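Local coordinates for dihydrodipicolinate synthase (Bacillus anthracis, PDB 1XKY), which probably catalyses the condensation of pyruvate with aspartate semialdehyde, the entry step of the lysine branch of amino acid biosynthesis, on a TIM barrel, at residues M20-D25 against P60-E65; G28-A33 against S276-L281; A69-V74 against K101-V106. One frame throughout, in Å; residues are numbered along the deposited sequence.

Interaction 1 of 3, residues M20-D25 against P60-E65; sequences MVTPFD and PTLTSE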
loop_
_atom_site.group_PDB
_atom_site.type_symbol
_atom_site.label_atom_id
_atom_site.label_comp_id
_atom_site.label_asym_id
_atom_site.label_seq_id
_atom_site.Cartn_x
_atom_site.Cartn_y
_atom_site.Cartn_z
ATOM N N MET A 20 -7.432 27.443 6.976
ATOM C CA MET A 20 -6.578 28.512 7.471
ATOM C C MET A 20 -5.628 28.063 8.572
ATOM O O MET A 20 -6.032 27.393 9.518
ATOM C CB MET A 20 -7.437 29.661 7.996
ATOM C CG MET A 20 -6.687 30.944 8.159
ATOM S SD MET A 20 -7.720 32.241 8.844
ATOM C CE MET A 20 -8.026 31.625 10.489
ATOM N N VAL A 21 -4.367 28.468 8.450
ATOM C CA VAL A 21 -3.399 28.315 9.527
ATOM C C VAL A 21 -3.792 29.162 10.742
ATOM O O VAL A 21 -4.535 30.140 10.632
ATOM C CB VAL A 21 -1.938 28.669 9.072
ATOM C CG1 VAL A 21 -1.511 27.776 7.925
ATOM C CG2 VAL A 21 -1.805 30.158 8.690
ATOM N N THR A 22 -3.301 28.766 11.909
ATOM C CA THR A 22 -3.512 29.535 13.134
ATOM C C THR A 22 -2.218 30.280 13.485
ATOM O O THR A 22 -1.235 29.653 13.913
ATOM C CB THR A 22 -3.935 28.627 14.303
ATOM O OG1 THR A 22 -5.114 27.894 13.945
ATOM C CG2 THR A 22 -4.226 29.459 15.550
ATOM N N PRO A 23 -2.188 31.609 13.261
ATOM C CA PRO A 23 -0.996 32.376 13.626
ATOM C C PRO A 23 -0.654 32.307 15.117
ATOM O O PRO A 23 -1.543 32.442 15.965
ATOM C CB PRO A 23 -1.358 33.817 13.221
ATOM C CG PRO A 23 -2.416 33.670 12.193
ATOM C CD PRO A 23 -3.198 32.459 12.596
ATOM N N PHE A 24 0.626 32.089 15.414
ATOM C CA PHE A 24 1.132 32.111 16.786
ATOM C C PHE A 24 2.151 33.229 16.970
ATOM O O PHE A 24 2.897 33.589 16.042
ATOM C CB PHE A 24 1.788 30.777 17.180
ATOM C CG PHE A 24 0.857 29.584 17.143
ATOM C CD1 PHE A 24 1.259 28.394 16.540
ATOM C CD2 PHE A 24 -0.410 29.639 17.713
ATOM C CE1 PHE A 24 0.412 27.281 16.501
ATOM C CE2 PHE A 24 -1.260 28.523 17.684
ATOM C CZ PHE A 24 -0.845 27.352 17.079
ATOM N N ASP A 25 2.183 33.767 18.185
ATOM C CA ASP A 25 3.167 34.762 18.551
ATOM C C ASP A 25 4.476 34.061 18.936
ATOM O O ASP A 25 4.599 32.825 18.817
ATOM C CB ASP A 25 2.629 35.686 19.662
ATOM C CG ASP A 25 2.436 34.992 20.994
ATOM O OD1 ASP A 25 3.010 33.903 21.237
ATOM O OD2 ASP A 25 1.704 35.568 21.820
ATOM N N PRO A 60 -4.839 19.681 16.639
ATOM C CA PRO A 60 -4.371 18.749 17.683
ATOM C C PRO A 60 -3.693 19.393 18.893
ATOM O O PRO A 60 -3.732 18.816 19.984
ATOM C CB PRO A 60 -3.367 17.854 16.936
ATOM C CG PRO A 60 -3.733 17.991 15.506
ATOM C CD PRO A 60 -4.191 19.393 15.347
ATOM N N THR A 61 -3.065 20.555 18.699
ATOM C CA THR A 61 -2.326 21.234 19.769
ATOM C C THR A 61 -3.033 22.462 20.360
ATOM O O THR A 61 -2.489 23.112 21.258
ATOM C CB THR A 61 -0.918 21.636 19.292
ATOM O OG1 THR A 61 -1.014 22.359 18.056
ATOM C CG2 THR A 61 -0.056 20.383 19.099
ATOM N N LEU A 62 -4.236 22.778 19.877
ATOM C CA LEU A 62 -5.039 23.840 20.479
ATOM C C LEU A 62 -5.913 23.249 21.591
ATOM O O LEU A 62 -6.465 22.166 21.446
ATOM C CB LEU A 62 -5.928 24.530 19.446
ATOM C CG LEU A 62 -5.301 25.181 18.209
ATOM C CD1 LEU A 62 -6.402 25.628 17.271
ATOM C CD2 LEU A 62 -4.381 26.347 18.556
ATOM N N THR A 63 -6.046 23.969 22.697
ATOM C CA THR A 63 -6.980 23.557 23.737
ATOM C C THR A 63 -8.374 23.919 23.262
ATOM O O THR A 63 -8.535 24.742 22.359
ATOM C CB THR A 63 -6.732 24.266 25.075
ATOM O OG1 THR A 63 -7.034 25.657 24.942
ATOM C CG2 THR A 63 -5.291 24.092 25.526
ATOM N N SER A 64 -9.380 23.327 23.891
ATOM C CA SER A 64 -10.769 23.627 23.564
ATOM C C SER A 64 -11.064 25.122 23.749
ATOM O O SER A 64 -11.785 25.725 22.965
ATOM C CB SER A 64 -11.706 22.783 24.429
ATOM O OG SER A 64 -13.055 23.147 24.203
ATOM N N GLU A 65 -10.463 25.708 24.776
ATOM C CA GLU A 65 -10.644 27.120 25.096
ATOM C C GLU A 65 -10.018 28.006 24.016
ATOM O O GLU A 65 -10.601 29.005 23.617
ATOM C CB GLU A 65 -10.042 27.436 26.476
ATOM C CG GLU A 65 -10.821 26.845 27.667
ATOM C CD GLU A 65 -10.709 25.317 27.812
ATOM O OE1 GLU A 65 -9.659 24.732 27.444
ATOM O OE2 GLU A 65 -11.688 24.700 28.301
#
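Leu62 reaches across to Phe24 and Thr22 with its two methyl branches, one for each residue. Its CG stands beside the backbone N, and with chi2 at 173° the chain runs straight on from CA into CD1, leaving CD2 to branch off. CD2 comes to the rim of the Phe24 ring, in its plane, 3.9 Å from Phe24 CE2 and nearly as close to CZ, so an aliphatic tip meets an aromatic edge. CD1 takes the looser role, lying 4.2 Å from Thr22 OG1. That hydroxyl has its polar bond with Gly57 O, and toward Leu62 it offers only a distant van der Waals contact. The ring is also lined by its own chain, because Thr22 O sits 3.6 Å above one face, over the centre; the same carbonyl oxygen accepts from Lys264. Arg278 adds a cation-pi contact to Phe24.

These three residues are buried, yet the contact is small, at 116 Å², and the backbones stay well apart, with 9.4 Å between the CA atoms of Thr22 and Leu62. Beyond Leu62 the 60-65 segment turns outward. Thr63 and Glu65 face solvent; the Thr63 side chain caps a backbone N in the first turn of helix 64-78, and Glu66 OE1 accepts from Thr63 N.

The 20-25 segment leaves strand 16-19 and runs on toward helix 32-44, with Met20 still paired by backbone to Val51. Leu70 of helix 64-78 packs against both Thr22 and Leu62, while Val21 and Phe24 lean on helix 261-269.

Interaction 2 of 3, residues G28-A33 against S276-L281; sequences GNIDFA and SVRLPL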
loop_
_atom_site.group_PDB
_atom_site.type_symbol
_atom_site.label_atom_id
_atom_site.label_comp_id
_atom_site.label_asym_id
_atom_site.label_seq_id
_atom_site.Cartn_x
_atom_site.Cartn_y
_atom_site.Cartn_z
ATOM N N GLY A 28 4.358 31.156 21.158
ATOM C CA GLY A 28 3.510 30.072 20.680
ATOM C C GLY A 28 2.035 30.220 20.997
ATOM O O GLY A 28 1.258 29.307 20.727
ATOM N N ASN A 29 1.638 31.353 21.576
ATOM C CA ASN A 29 0.225 31.610 21.839
ATOM C C ASN A 29 -0.435 32.166 20.590
ATOM O O ASN A 29 0.241 32.721 19.728
ATOM C CB ASN A 29 0.050 32.590 23.004
ATOM C CG ASN A 29 0.599 32.048 24.311
ATOM O OD1 ASN A 29 1.380 32.714 24.989
ATOM N ND2 ASN A 29 0.205 30.830 24.661
ATOM N N ILE A 30 -1.755 32.022 20.503
ATOM C CA ILE A 30 -2.505 32.565 19.373
ATOM C C ILE A 30 -2.265 34.074 19.234
ATOM O O ILE A 30 -2.428 34.825 20.199
ATOM C CB ILE A 30 -4.029 32.293 19.490
ATOM C CG1 ILE A 30 -4.310 30.784 19.414
ATOM C CG2 ILE A 30 -4.788 33.044 18.383
ATOM C CD1 ILE A 30 -5.767 30.389 19.639
ATOM N N ASP A 31 -1.883 34.503 18.032
ATOM C CA ASP A 31 -1.710 35.920 17.739
ATOM C C ASP A 31 -2.943 36.437 17.012
ATOM O O ASP A 31 -3.118 36.205 15.811
ATOM C CB ASP A 31 -0.456 36.150 16.902
ATOM C CG ASP A 31 -0.037 37.606 16.882
ATOM O OD1 ASP A 31 -0.886 38.476 16.592
ATOM O OD2 ASP A 31 1.146 37.865 17.160
ATOM N N PHE A 32 -3.804 37.132 17.750
ATOM C CA PHE A 32 -5.089 37.568 17.207
ATOM C C PHE A 32 -4.946 38.679 16.161
ATOM O O PHE A 32 -5.665 38.675 15.162
ATOM C CB PHE A 32 -6.044 37.950 18.343
ATOM C CG PHE A 32 -6.448 36.774 19.184
ATOM C CD1 PHE A 32 -5.744 36.447 20.333
ATOM C CD2 PHE A 32 -7.494 35.959 18.794
ATOM C CE1 PHE A 32 -6.107 35.341 21.104
ATOM C CE2 PHE A 32 -7.862 34.860 19.556
ATOM C CZ PHE A 32 -7.167 34.550 20.709
ATOM N N ALA A 33 -3.993 39.590 16.361
ATOM C CA ALA A 33 -3.725 40.641 15.377
ATOM C C ALA A 33 -3.234 40.064 14.043
ATOM O O ALA A 33 -3.654 40.521 12.981
ATOM C CB ALA A 33 -2.711 41.650 15.921
ATOM N N SER A 276 5.434 30.349 14.178
ATOM C CA SER A 276 5.894 28.983 14.033
ATOM C C SER A 276 4.787 27.973 14.360
ATOM O O SER A 276 3.604 28.293 14.247
ATOM C CB SER A 276 7.111 28.769 14.920
ATOM O OG SER A 276 7.832 27.645 14.481
ATOM N N VAL A 277 5.192 26.766 14.761
ATOM C CA VAL A 277 4.288 25.650 15.010
ATOM C C VAL A 277 4.523 25.071 16.392
ATOM O O VAL A 277 5.553 25.331 17.019
ATOM C CB VAL A 277 4.450 24.514 13.960
ATOM C CG1 VAL A 277 3.865 24.936 12.616
ATOM C CG2 VAL A 277 5.928 24.074 13.832
ATOM N N ARG A 278 3.556 24.289 16.865
ATOM C CA ARG A 278 3.662 23.663 18.185
ATOM C C ARG A 278 4.069 22.210 18.057
ATOM O O ARG A 278 3.610 21.515 17.158
ATOM C CB ARG A 278 2.336 23.751 18.928
ATOM C CG ARG A 278 1.920 25.162 19.245
ATOM C CD ARG A 278 0.677 25.179 20.077
ATOM N NE ARG A 278 0.212 26.531 20.357
ATOM C CZ ARG A 278 -0.920 26.807 20.999
ATOM N NH1 ARG A 278 -1.708 25.825 21.414
ATOM N NH2 ARG A 278 -1.277 28.067 21.224
ATOM N N LEU A 279 4.924 21.766 18.973
ATOM C CA LEU A 279 5.333 20.368 19.061
ATOM C C LEU A 279 4.109 19.436 19.113
ATOM O O LEU A 279 3.130 19.748 19.792
ATOM C CB LEU A 279 6.234 20.156 20.287
ATOM C CG LEU A 279 7.700 20.600 20.172
ATOM C CD1 LEU A 279 8.358 20.686 21.545
ATOM C CD2 LEU A 279 8.481 19.648 19.274
ATOM N N PRO A 280 4.170 18.280 18.421
ATOM C CA PRO A 280 5.343 17.634 17.798
ATOM C C PRO A 280 5.814 18.158 16.428
ATOM O O PRO A 280 6.732 17.569 15.838
ATOM C CB PRO A 280 4.901 16.169 17.668
ATOM C CG PRO A 280 3.429 16.231 17.482
ATOM C CD PRO A 280 2.941 17.491 18.221
ATOM N N LEU A 281 5.215 19.241 15.930
ATOM C CA LEU A 281 5.687 19.867 14.694
ATOM C C LEU A 281 6.862 20.786 15.019
ATOM O O LEU A 281 6.953 21.315 16.127
ATOM C CB LEU A 281 4.564 20.648 13.997
ATOM C CG LEU A 281 3.270 19.875 13.698
ATOM C CD1 LEU A 281 2.258 20.758 13.023
ATOM C CD2 LEU A 281 3.544 18.646 12.860
#
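Arg278 stretches to the carbonyl oxygen of Gly28 and holds it with two nitrogens. Its CB already points toward the 28-33 segment, and the chain is fully extended from CG to NE, which carries the guanidinium to the glycine without a bend. NE donates to Gly28 O at 3.0 Å, and NH2 donates to that same Gly28 O at 2.9 Å. The grip is side-on. Both donors lie in the carbonyl plane, yet the oxygen is tilted some 15° out of the guanidinium plane, and neither hydrogen bond is straight, with N-H...O angles of 137° and 141°, as expected when two donors share one acceptor. Beyond this bond NH2 passes 3.9 Å from Asn29 CA and 4.0 Å from Ile30 N as plain packing, and it also forms a salt bridge with Glu66. NH1, the remaining corner, turns to Thr61 O.

With its nitrogens divided in this way, one arginine ties three separate loops together. Two of them, around Gly28 and Thr61, follow the first two strands of the barrel, at the C-terminal strand ends where TIM-barrel enzymes carry their active-site loops.

Interaction 3 of 3, residues A69-V74 against K101-V106; sequences ALYRHV and KKATEV
Apolar contacts come first: Tyr71 meets Ala103 and Val106. The ring of Tyr71 lies obliquely to the methyl of Ala103, its CD2 and CE2 each 3.8 Å from Ala103 CB. Lower on the same residue, Tyr71 CB touches Val106 CG2, also at 3.8 Å. That methyl sits against the backbone N of Arg72 as well, while CG1 of Val106 turns to the Arg72 side chain.

This second kind of contact sets a charged group against an aliphatic one. The Arg72 chain leaves the helix with CG anti to the backbone N (chi1 -177°), then bends at chi3 (-73°), so the guanidinium folds back and comes within 3.7 Å of Val106 CG1, measured from NH2. The two side chains cross at about a right angle, and their CB atoms are 4.1 Å apart. Arg72 lies on the exposed side of the contact; Tyr71 and Ala103 are buried.

The backbones come close here: the CA atoms of Arg72 and Val106 are 5.4 Å apart. Val106 follows directly on helix 93-105, the first residue to leave helical geometry.

Beneath them Tyr71 rests on Val52 and Ala86, and Ala103 also touches Ala86. Two successive outer helices, packed side by side over the parallel strands of consecutive beta-alpha-beta units, form part of the outer helical layer of a TIM barrel.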
loop_
_atom_site.group_PDB
_atom_site.type_symbol
_atom_site.label_atom_id
_atom_site.label_comp_id
_atom_site.label_asym_id
_atom_site.label_seq_id
_atom_site.Cartn_x
_atom_site.Cartn_y
_atom_site.Cartn_z
ATOM N N ALA A 69 -12.046 30.625 21.434
ATOM C CA ALA A 69 -11.567 32.009 21.291
ATOM C C ALA A 69 -11.214 32.331 19.832
ATOM O O ALA A 69 -11.541 33.410 19.317
ATOM C CB ALA A 69 -10.367 32.251 22.190
ATOM N N LEU A 70 -10.543 31.382 19.180
ATOM C CA LEU A 70 -10.172 31.510 17.777
ATOM C C LEU A 70 -11.395 31.595 16.867
ATOM O O LEU A 70 -11.434 32.444 15.966
ATOM C CB LEU A 70 -9.268 30.340 17.348
ATOM C CG LEU A 70 -8.710 30.388 15.920
ATOM C CD1 LEU A 70 -7.823 31.607 15.718
ATOM C CD2 LEU A 70 -7.943 29.100 15.600
ATOM N N TYR A 71 -12.382 30.722 17.091
ATOM C CA TYR A 71 -13.626 30.767 16.314
ATOM C C TYR A 71 -14.286 32.138 16.467
ATOM O O TYR A 71 -14.697 32.760 15.479
ATOM C CB TYR A 71 -14.652 29.712 16.764
ATOM C CG TYR A 71 -14.210 28.263 16.759
ATOM C CD1 TYR A 71 -13.225 27.789 15.881
ATOM C CD2 TYR A 71 -14.809 27.349 17.624
ATOM C CE1 TYR A 71 -12.833 26.444 15.904
ATOM C CE2 TYR A 71 -14.434 26.011 17.643
ATOM C CZ TYR A 71 -13.449 25.560 16.786
ATOM O OH TYR A 71 -13.085 24.222 16.833
ATOM N N ARG A 72 -14.391 32.586 17.718
ATOM C CA ARG A 72 -15.071 33.835 18.041
ATOM C C ARG A 72 -14.397 35.025 17.356
ATOM O O ARG A 72 -15.071 35.877 16.789
ATOM C CB ARG A 72 -15.108 34.034 19.558
ATOM C CG ARG A 72 -15.847 35.266 20.009
ATOM C CD ARG A 72 -15.618 35.544 21.487
ATOM N NE ARG A 72 -16.333 34.596 22.342
ATOM C CZ ARG A 72 -15.775 33.640 23.084
ATOM N NH1 ARG A 72 -14.453 33.462 23.114
ATOM N NH2 ARG A 72 -16.555 32.850 23.817
ATOM N N HIS A 73 -13.072 35.066 17.396
ATOM C CA HIS A 73 -12.336 36.151 16.760
ATOM C C HIS A 73 -12.506 36.160 15.239
ATOM O O HIS A 73 -12.716 37.212 14.630
ATOM C CB HIS A 73 -10.856 36.062 17.094
ATOM C CG HIS A 73 -10.046 37.163 16.487
ATOM N ND1 HIS A 73 -10.098 38.458 16.953
ATOM C CD2 HIS A 73 -9.189 37.173 15.438
ATOM C CE1 HIS A 73 -9.289 39.214 16.232
ATOM N NE2 HIS A 73 -8.728 38.460 15.303
ATOM N N VAL A 74 -12.417 34.980 14.631
ATOM C CA VAL A 74 -12.551 34.864 13.191
ATOM C C VAL A 74 -13.970 35.243 12.749
ATOM O O VAL A 74 -14.142 35.924 11.739
ATOM C CB VAL A 74 -12.160 33.444 12.690
ATOM C CG1 VAL A 74 -12.425 33.305 11.203
ATOM C CG2 VAL A 74 -10.688 33.147 13.013
ATOM N N LYS A 101 -21.381 22.550 20.020
ATOM C CA LYS A 101 -22.268 23.484 20.733
ATOM C C LYS A 101 -21.570 24.807 20.973
ATOM O O LYS A 101 -22.131 25.858 20.715
ATOM C CB LYS A 101 -22.706 22.935 22.098
ATOM C CG LYS A 101 -23.397 21.578 22.092
ATOM C CD LYS A 101 -24.887 21.657 21.847
ATOM C CE LYS A 101 -25.530 20.275 21.902
ATOM N NZ LYS A 101 -25.352 19.613 23.225
ATOM N N LYS A 102 -20.346 24.741 21.489
ATOM C CA LYS A 102 -19.570 25.937 21.777
ATOM C C LYS A 102 -19.303 26.777 20.524
ATOM O O LYS A 102 -19.465 27.997 20.551
ATOM C CB LYS A 102 -18.265 25.576 22.491
ATOM C CG LYS A 102 -18.466 25.176 23.948
ATOM C CD LYS A 102 -17.342 24.301 24.449
ATOM C CE LYS A 102 -17.253 24.290 25.962
ATOM N NZ LYS A 102 -18.588 24.076 26.594
ATOM N N ALA A 103 -18.913 26.131 19.429
ATOM C CA ALA A 103 -18.754 26.827 18.148
ATOM C C ALA A 103 -20.069 27.467 17.688
ATOM O O ALA A 103 -20.080 28.610 17.231
ATOM C CB ALA A 103 -18.223 25.884 17.081
ATOM N N THR A 104 -21.175 26.738 17.826
ATOM C CA THR A 104 -22.482 27.259 17.429
ATOM C C THR A 104 -22.813 28.528 18.227
ATOM O O THR A 104 -23.314 29.512 17.671
ATOM C CB THR A 104 -23.597 26.204 17.634
ATOM O OG1 THR A 104 -23.341 25.069 16.803
ATOM C CG2 THR A 104 -24.976 26.767 17.298
ATOM N N GLU A 105 -22.508 28.496 19.525
ATOM C CA GLU A 105 -22.763 29.615 20.427
ATOM C C GLU A 105 -22.000 30.897 20.089
ATOM O O GLU A 105 -22.484 31.989 20.383
ATOM C CB GLU A 105 -22.432 29.219 21.865
ATOM C CG GLU A 105 -23.399 28.243 22.499
ATOM C CD GLU A 105 -22.856 27.651 23.800
ATOM O OE1 GLU A 105 -21.739 28.034 24.219
ATOM O OE2 GLU A 105 -23.547 26.807 24.408
ATOM N N VAL A 106 -20.811 30.779 19.499
ATOM C CA VAL A 106 -20.041 31.973 19.107
ATOM C C VAL A 106 -20.251 32.409 17.656
ATOM O O VAL A 106 -19.531 33.280 17.169
ATOM C CB VAL A 106 -18.517 31.837 19.413
ATOM C CG1 VAL A 106 -18.300 31.491 20.873
ATOM C CG2 VAL A 106 -17.836 30.820 18.491
#

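Along the chain the segments of interactions 1 and 2 alternate, interaction 1 closes before interaction 3 opens, and interaction 3 is nested inside the long span that interaction 2 closes. Interactions 1 and 2 are neighbours, their centres about 6 Å apart, and they meet directly where Asp31 N bonds to Pro23 O; both also border the second subunit. Interaction 3 lies about 13 Å from the first and 19 Å from the second, centre to centre. Helix 64-78 runs through interactions 1 and 3: its start, just after Leu62, belongs to the former, and Tyr71 and Arg72, about two turns on, to the latter. Interactions 1 and 2 tie the loops after the first two strands to the segment after helix 261-269, and interaction 3 packs two outer helices.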